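Long-range contacts in YaeQ family protein (Pseudomonas syringae pv. tomato, PDB 2OT9), which is of unknown function but belongs to the YaeQ family of the PDDEXK nuclease-like clan and holds a meso-tartaric acid molecule in a pocket: residues 37-45 / 137-148; 2-12 / 24-33. All blocks are in the same frame, centred on the assembly; numbering follows the deposited sequence.

Contact 1. Residues 37-45 / 137-148; sequences EERMTVRLL and LEVLAKDMPRVI. With SRT (S,R meso-tartaric acid), chain C.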
loop_
_atom_site.group_PDB
_atom_site.type_symbol
_atom_site.label_atom_id
_atom_site.label_comp_id
_atom_site.label_asym_id
_atom_site.label_seq_id
_atom_site.Cartn_x
_atom_site.Cartn_y
_atom_site.Cartn_z
ATOM N N GLU A 37 12.596 -2.439 -4.174
ATOM C CA GLU A 37 12.176 -1.045 -4.389
ATOM C C GLU A 37 10.710 -0.989 -4.816
ATOM O O GLU A 37 9.974 -0.110 -4.380
ATOM C CB GLU A 37 13.066 -0.350 -5.440
ATOM C CG GLU A 37 14.443 0.004 -4.918
ATOM C CD GLU A 37 15.426 0.416 -6.029
ATOM O OE1 GLU A 37 15.363 -0.127 -7.162
ATOM O OE2 GLU A 37 16.272 1.284 -5.745
ATOM N N GLU A 38 10.291 -1.932 -5.665
ATOM C CA GLU A 38 8.894 -2.015 -6.095
ATOM C C GLU A 38 7.931 -2.247 -4.924
ATOM O O GLU A 38 6.896 -1.590 -4.815
ATOM C CB GLU A 38 8.737 -3.107 -7.161
ATOM C CG GLU A 38 9.270 -2.702 -8.554
ATOM C CD GLU A 38 10.774 -2.913 -8.747
ATOM O OE1 GLU A 38 11.476 -3.486 -7.855
ATOM O OE2 GLU A 38 11.266 -2.506 -9.831
ATOM N N ARG A 39 8.273 -3.180 -4.045
ATOM C CA ARG A 39 7.421 -3.474 -2.879
ATOM C C ARG A 39 7.294 -2.255 -1.977
ATOM O O ARG A 39 6.198 -1.859 -1.592
ATOM C CB ARG A 39 7.973 -4.680 -2.096
ATOM C CG ARG A 39 7.107 -5.047 -0.872
ATOM C CD ARG A 39 7.567 -6.362 -0.221
ATOM N NE ARG A 39 7.287 -7.493 -1.098
ATOM C CZ ARG A 39 6.148 -8.185 -1.107
ATOM N NH1 ARG A 39 5.191 -7.906 -0.234
ATOM N NH2 ARG A 39 5.988 -9.199 -1.963
HETATM N N MSE A 40 8.424 -1.643 -1.642
HETATM C CA MSE A 40 8.411 -0.411 -0.864
HETATM C C MSE A 40 7.550 0.671 -1.518
HETATM O O MSE A 40 6.756 1.335 -0.846
HETATM C CB MSE A 40 9.835 0.115 -0.669
HETATM C CG MSE A 40 9.816 1.563 -0.178
HETATM SE SE MSE A 40 11.457 2.015 0.744
HETATM C CE MSE A 40 11.169 0.781 2.188
ATOM N N THR A 41 7.704 0.849 -2.826
ATOM C CA THR A 41 6.919 1.835 -3.561
ATOM C C THR A 41 5.417 1.566 -3.480
ATOM O O THR A 41 4.629 2.497 -3.330
ATOM C CB THR A 41 7.405 1.926 -5.016
ATOM O OG1 THR A 41 8.785 2.341 -4.993
ATOM C CG2 THR A 41 6.563 2.914 -5.822
ATOM N N VAL A 42 5.023 0.297 -3.556
ATOM C CA VAL A 42 3.612 -0.048 -3.366
ATOM C C VAL A 42 3.145 0.334 -1.945
ATOM O O VAL A 42 2.043 0.874 -1.781
ATOM C CB VAL A 42 3.321 -1.535 -3.678
ATOM C CG1 VAL A 42 1.827 -1.817 -3.536
ATOM C CG2 VAL A 42 3.736 -1.862 -5.139
ATOM N N ARG A 43 3.972 0.080 -0.933
ATOM C CA ARG A 43 3.646 0.534 0.436
ATOM C C ARG A 43 3.464 2.059 0.524
ATOM O O ARG A 43 2.575 2.541 1.234
ATOM C CB ARG A 43 4.720 0.089 1.432
ATOM C CG ARG A 43 4.725 -1.410 1.676
ATOM C CD ARG A 43 5.184 -1.731 3.100
ATOM N NE ARG A 43 6.579 -1.364 3.334
ATOM C CZ ARG A 43 7.147 -1.288 4.536
ATOM N NH1 ARG A 43 8.438 -0.953 4.636
ATOM N NH2 ARG A 43 6.432 -1.545 5.638
ATOM N N LEU A 44 4.315 2.811 -0.177
ATOM C CA LEU A 44 4.192 4.286 -0.200
ATOM C C LEU A 44 2.908 4.757 -0.891
ATOM O O LEU A 44 2.258 5.721 -0.441
ATOM C CB LEU A 44 5.403 4.944 -0.886
ATOM C CG LEU A 44 6.800 4.616 -0.359
ATOM C CD1 LEU A 44 7.861 5.420 -1.138
ATOM C CD2 LEU A 44 6.913 4.859 1.118
ATOM N N LEU A 45 2.540 4.096 -1.987
ATOM C CA LEU A 45 1.271 4.409 -2.660
ATOM C C LEU A 45 0.100 4.130 -1.718
ATOM O O LEU A 45 -0.827 4.921 -1.641
ATOM C CB LEU A 45 1.107 3.559 -3.926
ATOM C CG LEU A 45 1.950 3.961 -5.139
ATOM C CD1 LEU A 45 1.841 2.881 -6.231
ATOM C CD2 LEU A 45 1.518 5.332 -5.656
ATOM N N LEU A 137 4.674 1.284 -11.926
ATOM C CA LEU A 137 5.345 0.896 -10.708
ATOM C C LEU A 137 6.850 0.880 -10.956
ATOM O O LEU A 137 7.609 1.407 -10.151
ATOM C CB LEU A 137 4.853 -0.475 -10.219
ATOM C CG LEU A 137 5.542 -1.034 -8.986
ATOM C CD1 LEU A 137 5.446 -0.013 -7.833
ATOM C CD2 LEU A 137 4.886 -2.358 -8.615
ATOM N N GLU A 138 7.278 0.315 -12.078
ATOM C CA GLU A 138 8.720 0.246 -12.359
ATOM C C GLU A 138 9.362 1.623 -12.502
ATOM O O GLU A 138 10.467 1.856 -11.988
ATOM C CB GLU A 138 9.016 -0.647 -13.564
ATOM C CG GLU A 138 9.019 -2.130 -13.147
ATOM C CD GLU A 138 9.380 -3.069 -14.287
ATOM O OE1 GLU A 138 9.957 -2.604 -15.295
ATOM O OE2 GLU A 138 9.088 -4.279 -14.163
ATOM N N VAL A 139 8.648 2.529 -13.172
ATOM C CA VAL A 139 9.057 3.932 -13.306
ATOM C C VAL A 139 9.195 4.625 -11.946
ATOM O O VAL A 139 10.194 5.308 -11.689
ATOM C CB VAL A 139 8.034 4.711 -14.152
ATOM C CG1 VAL A 139 8.226 6.220 -13.984
ATOM C CG2 VAL A 139 8.108 4.314 -15.612
ATOM N N LEU A 140 8.180 4.475 -11.092
ATOM C CA LEU A 140 8.200 5.071 -9.753
ATOM C C LEU A 140 9.304 4.533 -8.852
ATOM O O LEU A 140 9.941 5.302 -8.131
ATOM C CB LEU A 140 6.832 4.960 -9.055
ATOM C CG LEU A 140 5.765 5.933 -9.566
ATOM C CD1 LEU A 140 4.379 5.507 -9.079
ATOM C CD2 LEU A 140 6.063 7.378 -9.125
ATOM N N ALA A 141 9.545 3.225 -8.928
ATOM C CA ALA A 141 10.393 2.514 -7.971
ATOM C C ALA A 141 11.896 2.520 -8.303
ATOM O O ALA A 141 12.739 2.508 -7.405
ATOM C CB ALA A 141 9.883 1.050 -7.841
ATOM N N LYS A 142 12.204 2.528 -9.602
ATOM C CA LYS A 142 13.544 2.350 -10.143
ATOM C C LYS A 142 14.540 3.288 -9.485
ATOM O O LYS A 142 14.300 4.494 -9.454
ATOM C CB LYS A 142 13.493 2.660 -11.646
ATOM C CG LYS A 142 14.761 2.378 -12.410
ATOM C CD LYS A 142 14.438 2.293 -13.898
ATOM C CE LYS A 142 13.796 3.583 -14.440
ATOM N NZ LYS A 142 12.571 3.394 -15.280
ATOM N N ASP A 143 15.619 2.736 -8.933
ATOM C CA ASP A 143 16.723 3.535 -8.358
ATOM C C ASP A 143 16.269 4.560 -7.318
ATOM O O ASP A 143 16.750 5.705 -7.273
ATOM C CB ASP A 143 17.483 4.231 -9.472
ATOM C CG ASP A 143 18.176 3.249 -10.395
ATOM O OD1 ASP A 143 18.562 2.147 -9.928
ATOM O OD2 ASP A 143 18.340 3.580 -11.589
HETATM N N MSE A 144 15.357 4.135 -6.460
HETATM C CA MSE A 144 14.802 5.023 -5.457
HETATM C C MSE A 144 15.881 5.700 -4.596
HETATM O O MSE A 144 16.754 5.027 -4.051
HETATM C CB MSE A 144 13.792 4.271 -4.592
HETATM C CG MSE A 144 12.947 5.211 -3.762
HETATM SE SE MSE A 144 11.774 6.335 -4.839
HETATM C CE MSE A 144 10.150 5.227 -4.768
ATOM N N PRO A 145 15.846 7.040 -4.502
ATOM C CA PRO A 145 16.808 7.725 -3.637
ATOM C C PRO A 145 16.429 7.534 -2.162
ATOM O O PRO A 145 15.305 7.106 -1.860
ATOM C CB PRO A 145 16.658 9.194 -4.047
ATOM C CG PRO A 145 15.249 9.300 -4.498
ATOM C CD PRO A 145 14.941 7.984 -5.176
ATOM N N ARG A 146 17.361 7.841 -1.266
ATOM C CA ARG A 146 17.142 7.682 0.172
ATOM C C ARG A 146 16.090 8.651 0.712
ATOM O O ARG A 146 15.375 8.327 1.659
ATOM C CB ARG A 146 18.464 7.812 0.937
ATOM C CG ARG A 146 19.525 6.763 0.515
ATOM C CD ARG A 146 19.115 5.343 0.917
ATOM N NE ARG A 146 19.032 5.233 2.372
ATOM C CZ ARG A 146 20.053 4.917 3.167
ATOM N NH1 ARG A 146 21.247 4.640 2.654
ATOM N NH2 ARG A 146 19.871 4.856 4.480
ATOM N N VAL A 147 16.012 9.833 0.110
ATOM C CA VAL A 147 14.948 10.785 0.429
ATOM C C VAL A 147 13.967 10.793 -0.755
ATOM O O VAL A 147 14.307 11.226 -1.862
ATOM C CB VAL A 147 15.480 12.213 0.772
ATOM C CG1 VAL A 147 14.349 13.109 1.237
ATOM C CG2 VAL A 147 16.574 12.158 1.855
ATOM N N ILE A 148 12.775 10.260 -0.506
ATOM C CA ILE A 148 11.726 10.144 -1.508
ATOM C C ILE A 148 10.760 11.312 -1.341
ATOM O O ILE A 148 10.061 11.415 -0.325
ATOM C CB ILE A 148 10.955 8.824 -1.344
ATOM C CG1 ILE A 148 11.928 7.632 -1.344
ATOM C CG2 ILE A 148 9.891 8.686 -2.417
ATOM C CD1 ILE A 148 11.449 6.465 -0.513
HETATM O O1 SRT C . 3.589 -10.622 -1.561
HETATM O O11 SRT C . 3.863 -12.600 -0.681
HETATM C C1 SRT C . 3.894 -11.356 -0.611
HETATM C C2 SRT C . 4.291 -10.656 0.663
HETATM O O2 SRT C . 5.532 -11.072 1.254
HETATM C C3 SRT C . 3.129 -10.814 1.615
HETATM O O3 SRT C . 2.210 -9.802 1.191
HETATM C C4 SRT C . 3.544 -10.653 3.065
HETATM O O4 SRT C . 4.343 -9.746 3.426
HETATM O O41 SRT C . 3.056 -11.463 3.880
HETATM O O HOH W 1 16.986 2.347 -3.643
#
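Polar contacts between the two segments centre on Glu37, whose carboxylate faces the turn that follows helix 137-141. Extended beyond CG (chi2 168°), the side chain passes the carbonyl of Ala141 and offers one oxygen to each of two backbone amides: OE1 to Asp143 N at 3.4 Å and OE2 to Met144 N at 3.1 Å. Both bonds are weak and bent, but a water that donates to Glu37 OE2 and to Met144 O ties the same oxygen to the turn a second time. Thr41 OG1 donates to Glu37 O at 2.8 Å, from above the carbonyl plane and from the face opposite Thr41 N, so this one carbonyl oxygen takes two bonds. From the far side of helix 37-45, Arg39 NH2 binds O1 of the tartaric acid at 2.8 Å, edge-on and nearly straight (167°), as part of that ligand's pocket.

Apolar packing does the rest. The small side chain of Ala141 lets the backbones come close, its CB 3.7 Å from Glu38 CA. The two methyls of Leu137, CD1 and CD2, straddle Val42 CG2, each 3.7 Å from it, while Thr41 CG2 rests on Leu140 CB. Farther along, Leu44 CD1 and Ile148 CD1 meet tip to tip at 3.8 Å.

Two helices thus pack at nearly a right angle (95°), the second continued by a type II turn into strand 147-155, whose Trp150 touches Thr41, Leu44 and Met144.

Contact 2. Residues 2-12 / 24-33; sequences AQPSTTYKFEL and SVKQTIARHP
Val25 pairs with Leu12 through two backbone hydrogen bonds, and from here the second segment runs antiparallel to strand 6-12. Just before it, Ser24 turns its hydroxyl to Asn13. Lys26 lies opposite Glu11 in a non-hydrogen-bonded pair; Lys26 NZ and Glu11 OE2 stay 4.3 Å apart, beyond a salt bridge.

Gln27 exchanges two backbone bonds with Phe10, and its CB approaches the edge of the Phe10 ring. That ring also has Leu12 CB over one face and meets Trp150 edge-to-face. Thr28, on the same face of the sheet as Lys26, has Lys9 alongside and pointing the same way; the bond from Lys9 NZ to Thr28 OG1 is weak at 3.4 Å. The other branch, Thr28 CG2, touches Thr7 CG2 at 3.7 Å.

Ile29 and Tyr8 form another antiparallel hydrogen-bonded pair: Tyr8 N gives Ile29 O a 2.9 Å bond that is almost straight (177°). Ile29 CD1 reaches back to Phe10 CB at 3.4 Å. After Ala30 comes Arg31, whose N donates to Thr6 O, while the return bond from Thr6 N to Arg31 O is weak. Its side chain is stretched from CG to NE with CG opposite the backbone N (chi1 -171°). This carries the aliphatic part past the Tyr8 ring, Arg31 CD lying 3.3 Å from Tyr8 CE2, and lets Arg31 NH1 donate to Tyr8 OH at 2.6 Å within the guanidinium plane, though the bond is bent (135°). Arg31 NE continues to Glu35 O.

His32 has Pro33 CD over the centre of its ring, and Pro33 CG packs 3.3 Å from Pro4 O. The chemistry is thus split: Thr7, Lys9, Glu11, Lys26 and Thr28 make a polar, largely exposed face, whereas Tyr8, Phe10, Leu12 and Ile29 are buried, and the Arg31-Tyr8 bond probably helps fix the phenol's position.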
loop_
_atom_site.group_PDB
_atom_site.type_symbol
_atom_site.label_atom_id
_atom_site.label_comp_id
_atom_site.label_asym_id
_atom_site.label_seq_id
_atom_site.Cartn_x
_atom_site.Cartn_y
_atom_site.Cartn_z
ATOM N N ALA A 2 17.007 -6.139 8.678
ATOM C CA ALA A 2 18.437 -6.285 9.071
ATOM C C ALA A 2 19.012 -7.611 8.570
ATOM O O ALA A 2 18.519 -8.673 8.957
ATOM C CB ALA A 2 18.585 -6.170 10.600
ATOM N N GLN A 3 20.033 -7.582 7.709
ATOM C CA GLN A 3 20.624 -6.376 7.108
ATOM C C GLN A 3 21.287 -6.754 5.768
ATOM O O GLN A 3 21.571 -7.935 5.538
ATOM C CB GLN A 3 21.625 -5.709 8.063
ATOM C CG GLN A 3 21.197 -4.313 8.512
ATOM C CD GLN A 3 21.613 -3.964 9.927
ATOM O OE1 GLN A 3 20.890 -3.250 10.632
ATOM N NE2 GLN A 3 22.781 -4.455 10.355
ATOM N N PRO A 4 21.533 -5.770 4.873
ATOM C CA PRO A 4 21.342 -4.307 4.983
ATOM C C PRO A 4 19.876 -3.823 5.016
ATOM O O PRO A 4 19.183 -3.873 3.996
ATOM C CB PRO A 4 22.076 -3.761 3.749
ATOM C CG PRO A 4 22.060 -4.890 2.759
ATOM C CD PRO A 4 22.091 -6.159 3.560
ATOM N N SER A 5 19.431 -3.362 6.190
ATOM C CA SER A 5 18.120 -2.726 6.376
ATOM C C SER A 5 18.205 -1.216 6.138
ATOM O O SER A 5 18.534 -0.457 7.055
ATOM C CB SER A 5 17.589 -2.994 7.792
ATOM O OG SER A 5 16.424 -2.220 8.068
ATOM N N THR A 6 17.900 -0.786 4.913
ATOM C CA THR A 6 18.111 0.608 4.512
ATOM C C THR A 6 17.005 1.521 5.061
ATOM O O THR A 6 15.823 1.200 4.962
ATOM C CB THR A 6 18.200 0.776 2.967
ATOM O OG1 THR A 6 18.648 -0.436 2.348
ATOM C CG2 THR A 6 19.159 1.875 2.617
ATOM N N THR A 7 17.409 2.638 5.666
ATOM C CA THR A 7 16.461 3.650 6.143
ATOM C C THR A 7 16.192 4.681 5.047
ATOM O O THR A 7 17.127 5.225 4.449
ATOM C CB THR A 7 16.971 4.348 7.412
ATOM O OG1 THR A 7 17.203 3.361 8.422
ATOM C CG2 THR A 7 15.957 5.355 7.929
ATOM N N TYR A 8 14.908 4.913 4.770
ATOM C CA TYR A 8 14.488 5.921 3.813
ATOM C C TYR A 8 13.640 6.980 4.514
ATOM O O TYR A 8 12.936 6.682 5.474
ATOM C CB TYR A 8 13.648 5.288 2.703
ATOM C CG TYR A 8 14.418 4.433 1.729
ATOM C CD1 TYR A 8 14.687 4.884 0.440
ATOM C CD2 TYR A 8 14.876 3.176 2.092
ATOM C CE1 TYR A 8 15.394 4.094 -0.471
ATOM C CE2 TYR A 8 15.587 2.389 1.194
ATOM C CZ TYR A 8 15.827 2.852 -0.089
ATOM O OH TYR A 8 16.515 2.064 -0.980
ATOM N N LYS A 9 13.711 8.200 4.010
ATOM C CA LYS A 9 12.855 9.287 4.460
ATOM C C LYS A 9 11.865 9.612 3.346
ATOM O O LYS A 9 12.273 9.857 2.205
ATOM C CB LYS A 9 13.700 10.513 4.779
ATOM C CG LYS A 9 14.781 10.273 5.856
ATOM C CD LYS A 9 14.271 10.635 7.245
ATOM C CE LYS A 9 15.183 10.099 8.340
ATOM N NZ LYS A 9 14.827 10.731 9.651
ATOM N N PHE A 10 10.576 9.610 3.686
ATOM C CA PHE A 10 9.498 9.858 2.746
ATOM C C PHE A 10 8.908 11.229 3.068
ATOM O O PHE A 10 8.485 11.476 4.208
ATOM C CB PHE A 10 8.449 8.764 2.911
ATOM C CG PHE A 10 7.279 8.837 1.956
ATOM C CD1 PHE A 10 7.445 9.157 0.611
ATOM C CD2 PHE A 10 6.015 8.459 2.391
ATOM C CE1 PHE A 10 6.350 9.146 -0.259
ATOM C CE2 PHE A 10 4.928 8.447 1.524
ATOM C CZ PHE A 10 5.098 8.786 0.198
ATOM N N GLU A 11 8.922 12.117 2.076
ATOM C CA GLU A 11 8.294 13.440 2.178
ATOM C C GLU A 11 7.112 13.495 1.208
ATOM O O GLU A 11 7.291 13.469 -0.020
ATOM C CB GLU A 11 9.313 14.555 1.883
ATOM C CG GLU A 11 10.609 14.419 2.714
ATOM C CD GLU A 11 11.559 15.597 2.561
ATOM O OE1 GLU A 11 11.239 16.521 1.787
ATOM O OE2 GLU A 11 12.620 15.599 3.223
ATOM N N LEU A 12 5.905 13.542 1.768
ATOM C CA LEU A 12 4.685 13.475 0.964
ATOM C C LEU A 12 3.866 14.771 1.041
ATOM O O LEU A 12 3.435 15.159 2.131
ATOM C CB LEU A 12 3.815 12.292 1.422
ATOM C CG LEU A 12 2.393 12.139 0.850
ATOM C CD1 LEU A 12 2.417 11.898 -0.665
ATOM C CD2 LEU A 12 1.670 10.985 1.553
ATOM N N SER A 24 1.025 17.846 4.263
ATOM C CA SER A 24 2.447 17.571 4.061
ATOM C C SER A 24 2.892 16.719 5.235
ATOM O O SER A 24 2.740 17.109 6.398
ATOM C CB SER A 24 3.284 18.851 4.022
ATOM O OG SER A 24 3.089 19.541 2.809
ATOM N N VAL A 25 3.424 15.546 4.917
ATOM C CA VAL A 25 3.767 14.537 5.903
ATOM C C VAL A 25 5.199 14.032 5.646
ATOM O O VAL A 25 5.669 14.002 4.509
ATOM C CB VAL A 25 2.776 13.326 5.820
ATOM C CG1 VAL A 25 3.136 12.248 6.830
ATOM C CG2 VAL A 25 1.364 13.787 6.075
ATOM N N LYS A 26 5.875 13.659 6.725
ATOM C CA LYS A 26 7.167 12.997 6.665
ATOM C C LYS A 26 7.054 11.667 7.396
ATOM O O LYS A 26 6.428 11.583 8.455
ATOM C CB LYS A 26 8.246 13.859 7.306
ATOM C CG LYS A 26 8.549 15.122 6.521
ATOM C CD LYS A 26 9.857 15.725 6.948
ATOM C CE LYS A 26 10.086 17.062 6.276
ATOM N NZ LYS A 26 11.325 17.697 6.803
ATOM N N GLN A 27 7.624 10.623 6.810
ATOM C CA GLN A 27 7.684 9.314 7.445
ATOM C C GLN A 27 9.068 8.736 7.275
ATOM O O GLN A 27 9.685 8.904 6.223
ATOM C CB GLN A 27 6.686 8.350 6.795
ATOM C CG GLN A 27 5.249 8.525 7.241
ATOM C CD GLN A 27 5.030 8.097 8.676
ATOM O OE1 GLN A 27 4.268 8.731 9.410
ATOM N NE2 GLN A 27 5.708 7.032 9.094
ATOM N N THR A 28 9.555 8.065 8.316
ATOM C CA THR A 28 10.762 7.264 8.213
ATOM C C THR A 28 10.340 5.820 7.938
ATOM O O THR A 28 9.399 5.308 8.554
ATOM C CB THR A 28 11.618 7.393 9.496
ATOM O OG1 THR A 28 12.144 8.726 9.574
ATOM C CG2 THR A 28 12.780 6.403 9.482
ATOM N N ILE A 29 10.998 5.181 6.981
ATOM C CA ILE A 29 10.665 3.805 6.613
ATOM C C ILE A 29 11.908 2.922 6.611
ATOM O O ILE A 29 12.946 3.289 6.061
ATOM C CB ILE A 29 9.995 3.719 5.229
ATOM C CG1 ILE A 29 8.809 4.676 5.149
ATOM C CG2 ILE A 29 9.514 2.290 4.950
ATOM C CD1 ILE A 29 8.918 5.578 3.988
ATOM N N ALA A 30 11.790 1.774 7.265
ATOM C CA ALA A 30 12.828 0.764 7.257
ATOM C C ALA A 30 12.553 -0.198 6.103
ATOM O O ALA A 30 11.453 -0.748 5.978
ATOM C CB ALA A 30 12.847 0.027 8.574
ATOM N N ARG A 31 13.554 -0.367 5.248
ATOM C CA ARG A 31 13.456 -1.266 4.124
ATOM C C ARG A 31 14.230 -2.550 4.423
ATOM O O ARG A 31 15.442 -2.539 4.520
ATOM C CB ARG A 31 14.012 -0.588 2.891
ATOM C CG ARG A 31 13.759 -1.345 1.640
ATOM C CD ARG A 31 14.591 -0.732 0.546
ATOM N NE ARG A 31 14.766 -1.677 -0.524
ATOM C CZ ARG A 31 15.543 -1.493 -1.576
ATOM N NH1 ARG A 31 16.227 -0.370 -1.719
ATOM N NH2 ARG A 31 15.625 -2.450 -2.489
ATOM N N HIS A 32 13.522 -3.652 4.585
ATOM C CA HIS A 32 14.181 -4.918 4.856
ATOM C C HIS A 32 14.950 -5.330 3.572
ATOM O O HIS A 32 14.524 -4.965 2.487
ATOM C CB HIS A 32 13.113 -5.957 5.240
ATOM C CG HIS A 32 13.666 -7.318 5.532
ATOM N ND1 HIS A 32 14.194 -7.664 6.757
ATOM C CD2 HIS A 32 13.792 -8.411 4.746
ATOM C CE1 HIS A 32 14.620 -8.914 6.714
ATOM N NE2 HIS A 32 14.384 -9.392 5.503
ATOM N N PRO A 33 16.086 -6.053 3.693
ATOM C CA PRO A 33 16.835 -6.496 2.496
ATOM C C PRO A 33 15.995 -7.276 1.486
ATOM O O PRO A 33 16.261 -7.198 0.294
ATOM C CB PRO A 33 17.928 -7.393 3.072
ATOM C CG PRO A 33 18.102 -6.929 4.452
ATOM C CD PRO A 33 16.765 -6.473 4.935
#

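Overall arrangement
Contact 2 comes first along the chain, closing the hairpin of strands 6-16 and 21-31; helix 37-49 follows and opens contact 1, whose other half returns some ninety residues later. Their centres lie about 11 Å apart, on the same side of the chain's centre. Two seams join them. Strand 147-155 runs beside strand 6-16 in the mixed sheet, with Ile148 O probably bonded to Glu11 N and Arg146 NH2 to Thr7 O. On the helix side, Met40 CE packs against Arg31 CB. The helix pair thus lies against the sheet to which the hairpin adds its outermost strand pair at one end, so both contacts belong to the same part of the fold.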